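Local coordinates for putative cell adhesion protein (Bacteroides eggerthii, PDB 4GPV) that probably serves as a structural or adhesive subunit of a type of pilus found in human gut Bacteroides, at residues 280-285 and 299-304; 162-167 and 263-268; 129-134 and 336-341; 97-102 and 192-197. All coordinates share one frame; numbering follows the deposited sequence.

Contact 1. Residues 280-285 and 299-304; sequences YPILFT and YTVTVT
A chi1 of 178° at Val301 points CG1 away from the backbone N and lets the two methyls of this valine part to meet different partners: CG1 lies 3.7 Å from CG2 of Ile282, and CG2 lies 3.7 Å from CZ of Phe284. These side chains belong to the interior of a beta-sandwich, consistent with the transthyretin clan of this FimA-like C-terminal domain, where strand 274-283 of one sheet faces strand 297-306 of the other. No hydrogen bond joins the two segments, and the touching atoms are all carbon. Ile282 and Val301 lie alongside one another, pointing opposite ways, whereas Phe284 and Val301 approach from opposite directions, CG2 lying oblique to the ring. Phe284 is the centre of an inverse gamma turn, and its ring drops into the interior from there. Tyr299 supplies the second aromatic: the edge of Phe284 is directed at the Tyr299 face in a T-shaped pair, with centroids 5.8 Å apart and planes at 70°. The hydroxyl of Tyr299 is held by a hydrogen bond with the backbone N of Glu294, which anchors the far end of the ring. The nearest approach between the two rings is from CE1 of Phe284 to CG of Tyr299, 4.3 Å.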
# COMPACT_ATOMS: atom_id res chain seq x y z
N TYR A 280 5.75 12.28 16.79
CA TYR A 280 4.54 11.80 17.45
C TYR A 280 4.18 10.55 16.64
O TYR A 280 3.53 10.67 15.60
CB TYR A 280 3.43 12.86 17.46
CG TYR A 280 3.86 14.17 18.08
CD1 TYR A 280 3.71 14.39 19.45
CD2 TYR A 280 4.35 15.21 17.29
CE1 TYR A 280 4.00 15.64 20.01
CE2 TYR A 280 4.69 16.45 17.85
CZ TYR A 280 4.51 16.65 19.22
OH TYR A 280 4.82 17.89 19.76
N PRO A 281 4.74 9.38 17.01
CA PRO A 281 4.63 8.22 16.11
C PRO A 281 3.65 7.12 16.53
O PRO A 281 3.23 7.04 17.69
CB PRO A 281 6.04 7.67 16.17
CG PRO A 281 6.50 7.98 17.59
CD PRO A 281 5.66 9.10 18.12
N ILE A 282 3.38 6.23 15.57
CA ILE A 282 2.64 5.00 15.80
C ILE A 282 3.34 3.88 15.03
O ILE A 282 3.54 3.98 13.82
CB ILE A 282 1.12 5.06 15.52
CG1 ILE A 282 0.39 3.79 16.10
CG2 ILE A 282 0.79 5.27 14.07
CD1 ILE A 282 0.55 3.56 17.75
N LEU A 283 3.75 2.82 15.76
CA LEU A 283 4.40 1.66 15.16
C LEU A 283 3.36 0.65 14.77
O LEU A 283 2.52 0.32 15.61
CB LEU A 283 5.40 0.99 16.15
CG LEU A 283 6.80 1.55 16.21
CD1 LEU A 283 6.80 2.88 16.85
CD2 LEU A 283 7.67 0.64 17.04
N PHE A 284 3.42 0.15 13.53
CA PHE A 284 2.50 -0.88 13.04
C PHE A 284 3.06 -2.24 13.44
O PHE A 284 3.61 -3.00 12.60
CB PHE A 284 2.25 -0.78 11.54
CG PHE A 284 1.32 0.36 11.24
CD1 PHE A 284 -0.06 0.19 11.33
CD2 PHE A 284 1.81 1.63 10.93
CE1 PHE A 284 -0.93 1.26 11.06
CE2 PHE A 284 0.94 2.69 10.65
CZ PHE A 284 -0.42 2.50 10.74
N THR A 285 2.96 -2.52 14.73
CA THR A 285 3.33 -3.79 15.37
C THR A 285 2.12 -4.33 16.13
O THR A 285 1.23 -3.57 16.51
CB THR A 285 4.48 -3.60 16.39
OG1 THR A 285 4.06 -2.71 17.43
CG2 THR A 285 5.76 -3.11 15.74
N TYR A 299 -6.20 1.59 6.86
CA TYR A 299 -5.99 1.90 8.27
C TYR A 299 -6.27 3.35 8.53
O TYR A 299 -5.78 4.22 7.80
CB TYR A 299 -4.52 1.60 8.69
CG TYR A 299 -4.15 0.15 8.46
CD1 TYR A 299 -3.71 -0.29 7.22
CD2 TYR A 299 -4.36 -0.80 9.46
CE1 TYR A 299 -3.43 -1.63 6.99
CE2 TYR A 299 -4.08 -2.16 9.23
CZ TYR A 299 -3.62 -2.56 7.99
OH TYR A 299 -3.40 -3.88 7.69
N THR A 300 -7.01 3.61 9.58
CA THR A 300 -7.29 4.98 10.00
C THR A 300 -6.57 5.20 11.33
O THR A 300 -6.79 4.45 12.30
CB THR A 300 -8.79 5.26 10.08
OG1 THR A 300 -9.37 5.11 8.78
CG2 THR A 300 -9.07 6.66 10.62
N VAL A 301 -5.64 6.16 11.34
CA VAL A 301 -4.87 6.46 12.54
C VAL A 301 -5.32 7.80 13.06
O VAL A 301 -5.15 8.77 12.33
CB VAL A 301 -3.36 6.48 12.24
CG1 VAL A 301 -2.55 6.85 13.50
CG2 VAL A 301 -2.88 5.16 11.63
N THR A 302 -5.88 7.85 14.29
CA THR A 302 -6.25 9.13 14.93
C THR A 302 -5.24 9.41 16.02
O THR A 302 -5.05 8.59 16.91
CB THR A 302 -7.69 9.10 15.47
OG1 THR A 302 -8.55 8.57 14.47
CG2 THR A 302 -8.18 10.49 15.93
N VAL A 303 -4.56 10.55 15.93
CA VAL A 303 -3.53 10.95 16.89
C VAL A 303 -4.06 12.18 17.62
O VAL A 303 -4.37 13.18 16.95
CB VAL A 303 -2.21 11.26 16.13
CG1 VAL A 303 -1.10 11.70 17.12
CG2 VAL A 303 -1.75 10.06 15.30
N THR A 304 -4.24 12.09 18.95
CA THR A 304 -4.69 13.20 19.78
C THR A 304 -3.46 13.64 20.54
O THR A 304 -2.90 12.85 21.31
CB THR A 304 -5.87 12.82 20.68
OG1 THR A 304 -6.93 12.36 19.84
CG2 THR A 304 -6.38 13.98 21.54

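Contact 2. Residues 162-167 and 263-268; sequences LIVKDN and LAIKST
The hydrophobic interior of the C-terminal beta-sandwich, probably of transthyretin-like type, is where strands 146-169 and 262-271 pack, Leu162 and Val164 from one sheet meeting Leu263 and Ile265 from the other. The short strand segments run at 47° to one another and approach to 9.6 Å between axes, a separation spanned by side chains alone. Alternation along each strand turns every second residue of the contact inward, and the two inward pairs face each other in step, Leu162 with Leu263 and Val164 with Ile265. The leucines cross obliquely: CD2 of Leu263 is lodged against the near part of Leu162, 3.9 Å from its CD1 and 4.0 Å from its CB, so that one methyl covers both the stem and a branch of its partner. The second methyl of Leu162, CD2, turns to the neighbouring position and lies 4.3 Å from CG1 of Ile265, tying the two pairs together. Beyond them the approach changes character, because Ile265 and Val164 reach for each other tip to tip. In Ile265, CG1 is anti to the carbonyl carbon (chi1 -61°) and the chain continues extended through chi2 of 162°, which carries CD1 across to the fork of the valine. Val303 and Ala183 also touch Leu162, while Leu185 packs on Leu263, continuing the apolar layer along both sheets. The terminal methyl CD1 of Ile265 meets both branches of Val164, at 3.8 Å from CG2 and 4.0 Å from CG1.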
# COMPACT_ATOMS: atom_id res chain seq x y z
N LEU A 162 -4.36 9.56 8.10
CA LEU A 162 -4.05 10.20 9.37
C LEU A 162 -5.06 11.28 9.71
O LEU A 162 -5.32 12.17 8.88
CB LEU A 162 -2.61 10.79 9.32
CG LEU A 162 -2.18 11.63 10.50
CD1 LEU A 162 -2.14 10.80 11.79
CD2 LEU A 162 -0.83 12.31 10.24
N ILE A 163 -5.62 11.20 10.93
CA ILE A 163 -6.50 12.21 11.54
C ILE A 163 -5.74 12.79 12.75
O ILE A 163 -5.41 12.03 13.66
CB ILE A 163 -7.88 11.61 11.94
CG1 ILE A 163 -8.66 11.12 10.71
CG2 ILE A 163 -8.73 12.61 12.75
CD1 ILE A 163 -9.84 10.26 11.05
N VAL A 164 -5.51 14.12 12.77
CA VAL A 164 -4.80 14.76 13.86
C VAL A 164 -5.78 15.60 14.66
O VAL A 164 -6.52 16.39 14.08
CB VAL A 164 -3.63 15.61 13.33
CG1 VAL A 164 -2.90 16.32 14.49
CG2 VAL A 164 -2.66 14.75 12.53
N LYS A 165 -5.84 15.36 15.97
CA LYS A 165 -6.63 16.18 16.91
C LYS A 165 -5.62 16.86 17.79
O LYS A 165 -5.02 16.21 18.65
CB LYS A 165 -7.64 15.33 17.69
CG LYS A 165 -8.70 14.77 16.77
CD LYS A 165 -9.62 13.79 17.44
CE LYS A 165 -10.55 13.21 16.42
NZ LYS A 165 -11.70 12.50 17.06
N ASP A 166 -5.34 18.15 17.51
CA ASP A 166 -4.29 18.87 18.19
C ASP A 166 -4.83 19.69 19.37
O ASP A 166 -5.46 20.73 19.16
CB ASP A 166 -3.52 19.76 17.22
CG ASP A 166 -2.25 20.33 17.85
OD1 ASP A 166 -1.91 19.90 18.99
OD2 ASP A 166 -1.61 21.18 17.22
N ASN A 167 -4.51 19.25 20.61
CA ASN A 167 -4.93 19.91 21.84
C ASN A 167 -3.72 20.50 22.57
O ASN A 167 -3.81 20.84 23.75
CB ASN A 167 -5.70 18.96 22.76
CG ASN A 167 -6.99 18.45 22.17
OD1 ASN A 167 -7.62 19.09 21.31
ND2 ASN A 167 -7.41 17.29 22.62
N LEU A 263 4.04 5.39 11.21
CA LEU A 263 3.43 6.65 10.76
C LEU A 263 3.74 7.69 11.83
O LEU A 263 3.58 7.39 13.00
CB LEU A 263 1.90 6.53 10.55
CG LEU A 263 1.17 7.85 10.19
CD1 LEU A 263 1.56 8.34 8.78
CD2 LEU A 263 -0.32 7.67 10.31
N ALA A 264 4.22 8.89 11.44
CA ALA A 264 4.50 9.89 12.46
C ALA A 264 4.26 11.31 11.99
O ALA A 264 4.30 11.60 10.78
CB ALA A 264 5.97 9.79 12.90
N ILE A 265 4.05 12.18 12.96
CA ILE A 265 4.15 13.61 12.75
C ILE A 265 5.59 13.93 13.10
O ILE A 265 6.02 13.59 14.21
CB ILE A 265 3.16 14.45 13.57
CG1 ILE A 265 1.71 14.11 13.19
CG2 ILE A 265 3.47 15.98 13.38
CD1 ILE A 265 0.70 14.56 14.24
N LYS A 266 6.36 14.54 12.18
CA LYS A 266 7.74 14.94 12.45
C LYS A 266 7.72 16.45 12.70
O LYS A 266 7.13 17.18 11.90
CB LYS A 266 8.65 14.57 11.26
CG LYS A 266 10.12 14.92 11.52
CD LYS A 266 10.49 16.27 10.93
CE LYS A 266 11.72 16.82 11.62
NZ LYS A 266 12.11 18.13 11.03
N SER A 267 8.33 16.90 13.81
CA SER A 267 8.32 18.31 14.14
C SER A 267 9.70 18.75 14.55
O SER A 267 10.61 17.91 14.67
CB SER A 267 7.32 18.55 15.28
OG SER A 267 6.06 17.99 14.96
N THR A 268 9.87 20.05 14.72
CA THR A 268 11.13 20.63 15.21
C THR A 268 10.87 21.31 16.55
O THR A 268 10.01 22.20 16.65
CB THR A 268 11.75 21.60 14.21
OG1 THR A 268 12.02 20.88 12.99
CG2 THR A 268 13.07 22.18 14.72

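Contact 3. Residues 129-134 and 336-341; sequences TNLWMS and AQWVTQ
Leu131 and the indole of Trp338 meet at about a right angle where the approach to strand 133-138 packs against strand 329-343, two strands of the large mixed beta-sheet that are not neighbours in it. The methyl CD1 of Leu131 meets the benzo part of the indole obliquely, 3.8 Å from CZ2 and 3.9 Å from CH2 of Trp338. The tryptophan reaches it because its CG is anti to the backbone N (chi1 -169°), which extends the ring system away from its own strand. NE1, two bonds from CZ2, is hydrogen-bonded to Glu43, and the ring also stacks with Phe155, so its rotation is fixed by polar and aromatic partners together.

Two residues farther along each segment, selenomethionine Met133 and Thr340 pass side by side, running in opposing senses. The selenomethionine is extended through CG and then bent at chi3 (-93°). Thr340 presents its methyl, while its OG1 is hydrogen-bonded to the backbone O of Leu153, so a buried polar atom is satisfied on strand 146-169 and the carbon branch is left to pack. That methyl, CG2 of Thr340, lies 3.8 Å from SE and 4.1 Å from CG of Met133.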
# COMPACT_ATOMS: atom_id res chain seq x y z
N THR A 129 -5.39 7.77 -8.87
CA THR A 129 -5.93 7.46 -10.19
C THR A 129 -5.31 6.19 -10.82
O THR A 129 -5.64 5.90 -11.95
CB THR A 129 -5.71 8.65 -11.13
OG1 THR A 129 -4.31 8.96 -11.16
CG2 THR A 129 -6.52 9.87 -10.70
N ASN A 130 -4.40 5.49 -10.11
CA ASN A 130 -3.75 4.28 -10.65
C ASN A 130 -3.28 3.42 -9.52
O ASN A 130 -2.17 3.63 -8.99
CB ASN A 130 -2.58 4.62 -11.60
CG ASN A 130 -2.10 3.42 -12.38
OD1 ASN A 130 -2.72 3.03 -13.36
ND2 ASN A 130 -1.06 2.72 -11.87
N LEU A 131 -4.11 2.46 -9.13
CA LEU A 131 -3.78 1.53 -8.06
C LEU A 131 -3.64 0.12 -8.63
O LEU A 131 -4.53 -0.34 -9.34
CB LEU A 131 -4.86 1.56 -6.93
CG LEU A 131 -4.91 2.86 -6.15
CD1 LEU A 131 -6.17 2.94 -5.31
CD2 LEU A 131 -3.63 3.04 -5.31
N TRP A 132 -2.54 -0.56 -8.32
CA TRP A 132 -2.37 -1.93 -8.82
C TRP A 132 -3.41 -2.84 -8.18
O TRP A 132 -3.67 -2.72 -6.99
CB TRP A 132 -0.97 -2.47 -8.47
CG TRP A 132 0.17 -1.81 -9.21
CD1 TRP A 132 0.09 -1.00 -10.31
CD2 TRP A 132 1.57 -1.97 -8.93
NE1 TRP A 132 1.35 -0.60 -10.69
CE2 TRP A 132 2.28 -1.20 -9.88
CE3 TRP A 132 2.30 -2.69 -7.96
CZ2 TRP A 132 3.68 -1.11 -9.89
CZ3 TRP A 132 3.70 -2.58 -7.94
CH2 TRP A 132 4.37 -1.80 -8.90
N MSE A 133 -4.00 -3.74 -8.97
CA MSE A 133 -4.98 -4.73 -8.53
C MSE A 133 -4.67 -6.05 -9.18
O MSE A 133 -4.09 -6.07 -10.28
CB MSE A 133 -6.42 -4.32 -8.87
CG MSE A 133 -6.87 -3.04 -8.14
SE MSE A 133 -8.62 -2.49 -8.76
CE MSE A 133 -8.14 -1.27 -10.15
N SER A 134 -4.98 -7.13 -8.50
CA SER A 134 -4.72 -8.43 -9.09
C SER A 134 -5.76 -9.43 -8.62
O SER A 134 -6.42 -9.24 -7.60
CB SER A 134 -3.30 -8.89 -8.79
OG SER A 134 -3.18 -9.26 -7.42
N ALA A 336 -9.89 -1.46 8.25
CA ALA A 336 -11.08 -1.84 7.53
C ALA A 336 -10.67 -2.56 6.26
O ALA A 336 -9.52 -2.42 5.80
CB ALA A 336 -11.92 -0.61 7.19
N GLN A 337 -11.56 -3.40 5.73
CA GLN A 337 -11.27 -4.02 4.45
C GLN A 337 -11.26 -2.92 3.40
O GLN A 337 -12.18 -2.10 3.38
CB GLN A 337 -12.35 -5.08 4.11
CG GLN A 337 -12.35 -6.28 5.05
CD GLN A 337 -11.10 -7.15 5.06
OE1 GLN A 337 -10.77 -7.76 6.07
NE2 GLN A 337 -10.40 -7.27 3.94
N TRP A 338 -10.21 -2.86 2.57
CA TRP A 338 -10.13 -1.88 1.49
C TRP A 338 -10.66 -2.58 0.24
O TRP A 338 -10.01 -3.47 -0.29
CB TRP A 338 -8.69 -1.37 1.33
CG TRP A 338 -8.54 -0.17 0.43
CD1 TRP A 338 -9.46 0.81 0.20
CD2 TRP A 338 -7.32 0.26 -0.19
NE1 TRP A 338 -8.94 1.75 -0.65
CE2 TRP A 338 -7.62 1.46 -0.89
CE3 TRP A 338 -6.03 -0.30 -0.32
CZ2 TRP A 338 -6.66 2.13 -1.66
CZ3 TRP A 338 -5.09 0.36 -1.11
CH2 TRP A 338 -5.40 1.58 -1.74
N VAL A 339 -11.91 -2.29 -0.11
CA VAL A 339 -12.63 -3.00 -1.17
C VAL A 339 -12.51 -2.25 -2.49
O VAL A 339 -12.73 -1.04 -2.56
CB VAL A 339 -14.10 -3.16 -0.71
CG1 VAL A 339 -15.02 -3.64 -1.84
CG2 VAL A 339 -14.20 -4.10 0.48
N THR A 340 -12.20 -3.00 -3.55
CA THR A 340 -12.13 -2.45 -4.89
C THR A 340 -13.55 -2.35 -5.44
O THR A 340 -14.34 -3.29 -5.29
CB THR A 340 -11.30 -3.36 -5.84
OG1 THR A 340 -11.96 -4.62 -5.88
CG2 THR A 340 -9.87 -3.56 -5.38
N GLN A 341 -13.83 -1.27 -6.13
CA GLN A 341 -15.09 -1.16 -6.88
C GLN A 341 -14.64 -0.73 -8.29
O GLN A 341 -14.63 0.47 -8.58
CB GLN A 341 -16.08 -0.19 -6.18
CG GLN A 341 -17.53 -0.43 -6.60
CD GLN A 341 -18.50 -0.08 -5.49
OE1 GLN A 341 -18.61 1.08 -5.06
NE2 GLN A 341 -19.24 -1.07 -5.01

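Contact 4. Residues 97-102 and 192-197; sequences GGLFAT and GRFFGS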
# COMPACT_ATOMS: atom_id res chain seq x y z
N GLY A 97 8.47 -4.25 -21.97
CA GLY A 97 9.34 -3.48 -21.08
C GLY A 97 8.83 -3.34 -19.65
O GLY A 97 9.48 -2.70 -18.82
N GLY A 98 7.65 -3.91 -19.37
CA GLY A 98 7.01 -3.87 -18.06
C GLY A 98 7.43 -5.00 -17.15
O GLY A 98 8.28 -5.84 -17.50
N LEU A 99 6.81 -5.06 -15.96
CA LEU A 99 7.14 -6.06 -14.94
C LEU A 99 6.93 -7.50 -15.37
O LEU A 99 7.62 -8.39 -14.85
CB LEU A 99 6.31 -5.79 -13.66
CG LEU A 99 6.66 -4.49 -12.93
CD1 LEU A 99 5.67 -4.22 -11.87
CD2 LEU A 99 8.08 -4.54 -12.32
N PHE A 100 6.02 -7.73 -16.32
CA PHE A 100 5.60 -9.06 -16.74
C PHE A 100 6.14 -9.50 -18.10
O PHE A 100 5.79 -10.60 -18.55
CB PHE A 100 4.08 -9.11 -16.77
CG PHE A 100 3.50 -8.77 -15.42
CD1 PHE A 100 3.38 -9.74 -14.43
CD2 PHE A 100 3.13 -7.46 -15.12
CE1 PHE A 100 2.89 -9.41 -13.16
CE2 PHE A 100 2.64 -7.13 -13.85
CZ PHE A 100 2.50 -8.12 -12.90
N ALA A 101 6.95 -8.65 -18.75
CA ALA A 101 7.50 -8.91 -20.10
C ALA A 101 8.26 -10.24 -20.24
O ALA A 101 8.30 -10.79 -21.35
CB ALA A 101 8.42 -7.77 -20.49
N THR A 102 8.90 -10.74 -19.15
CA THR A 102 9.69 -11.99 -19.25
C THR A 102 8.95 -13.21 -18.68
O THR A 102 9.55 -14.28 -18.56
CB THR A 102 11.07 -11.82 -18.57
OG1 THR A 102 10.90 -11.70 -17.15
CG2 THR A 102 11.88 -10.65 -19.13
N GLY A 192 5.93 -5.19 -3.73
CA GLY A 192 4.50 -5.42 -3.94
C GLY A 192 4.35 -6.72 -4.70
O GLY A 192 4.71 -6.78 -5.88
N ARG A 193 3.88 -7.77 -4.01
CA ARG A 193 3.66 -9.06 -4.61
C ARG A 193 2.28 -9.12 -5.19
O ARG A 193 1.29 -8.84 -4.48
CB ARG A 193 3.82 -10.17 -3.55
CG ARG A 193 5.20 -10.72 -3.41
CD ARG A 193 5.60 -11.55 -4.61
NE ARG A 193 5.18 -12.95 -4.56
CZ ARG A 193 5.94 -13.95 -4.14
NH1 ARG A 193 7.16 -13.71 -3.68
NH2 ARG A 193 5.49 -15.19 -4.16
N PHE A 194 2.18 -9.44 -6.48
CA PHE A 194 0.85 -9.52 -7.07
C PHE A 194 0.15 -10.81 -6.70
O PHE A 194 -1.07 -10.82 -6.58
CB PHE A 194 0.94 -9.40 -8.61
CG PHE A 194 1.52 -8.08 -9.04
CD1 PHE A 194 0.71 -6.96 -9.22
CD2 PHE A 194 2.90 -7.94 -9.27
CE1 PHE A 194 1.25 -5.74 -9.63
CE2 PHE A 194 3.44 -6.71 -9.65
CZ PHE A 194 2.62 -5.62 -9.81
N PHE A 195 0.91 -11.92 -6.61
CA PHE A 195 0.36 -13.24 -6.30
C PHE A 195 1.21 -13.86 -5.21
O PHE A 195 2.06 -13.20 -4.64
CB PHE A 195 0.30 -14.10 -7.57
CG PHE A 195 -0.50 -13.44 -8.64
CD1 PHE A 195 -1.89 -13.37 -8.55
CD2 PHE A 195 0.12 -12.81 -9.71
CE1 PHE A 195 -2.63 -12.67 -9.49
CE2 PHE A 195 -0.62 -12.11 -10.66
CZ PHE A 195 -2.00 -12.09 -10.57
N GLY A 196 0.92 -15.10 -4.88
CA GLY A 196 1.67 -15.75 -3.82
C GLY A 196 0.86 -15.80 -2.55
O GLY A 196 -0.30 -15.36 -2.50
N SER A 197 1.46 -16.35 -1.52
CA SER A 197 0.79 -16.56 -0.26
C SER A 197 0.61 -15.26 0.50
O SER A 197 1.34 -14.29 0.29
CB SER A 197 1.58 -17.53 0.60
OG SER A 197 2.78 -16.90 1.03
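Phe194 receives Phe100 over one face and Leu99 at its edge, near the ring plane. Segment 192-197 enters with Gly192 at the end of strand 176-193. Arg193 follows, and its side chain curls back along its own segment: NE donates to O of Phe195 at 3.1 Å with an N-H...O angle of 154°, from well above the carbonyl plane, while NH2 forms a salt bridge with Glu200. Next comes Phe194, whose CG stands anti to the carbonyl carbon (chi1 -61°), aiming the ring at the loop 97-102. That loop makes a type I beta turn from Gly98 to Ala101, with Leu99 and Phe100 at its two central positions, and both send their side chains to the same aromatic. The two phenylalanines form an edge-to-face pair with centroids 5.1 Å apart and planes at 62°. CZ of Phe100 stands 3.7 Å from both CD2 and CE2 of Phe194, offset toward the rim of the face. CD1 of Leu99 approaches CZ of Phe194 at 3.9 Å. Phe195, one step on, has its ring edge-to-face with Tyr87 and against Leu109 of helix 106-111.

How the contacts relate
Contacts 1 and 2 share the interior of the C-terminal sandwich, their centres about 9 Å apart, and join the same two sheets, contact 2 with aliphatic side chains alone, contact 1 adding an aromatic pair. They are linked through neighbouring strands: Val303 O lies 2.8 Å from Lys165 N, and Ile282 N lies 2.8 Å from Leu263 O, both probable hydrogen bonds. Contact 3 is also buried but lies nearer the centre of the chain, and its touching residues include polar groups satisfied by other strands. Contact 4, between a loop and a strand end, is largely buried, with the exposed Leu99 at its rim. It meets contact 3 through Trp132, which packs on Phe194, and through a probable hydrogen bond of Ser134 OG with Phe194 O.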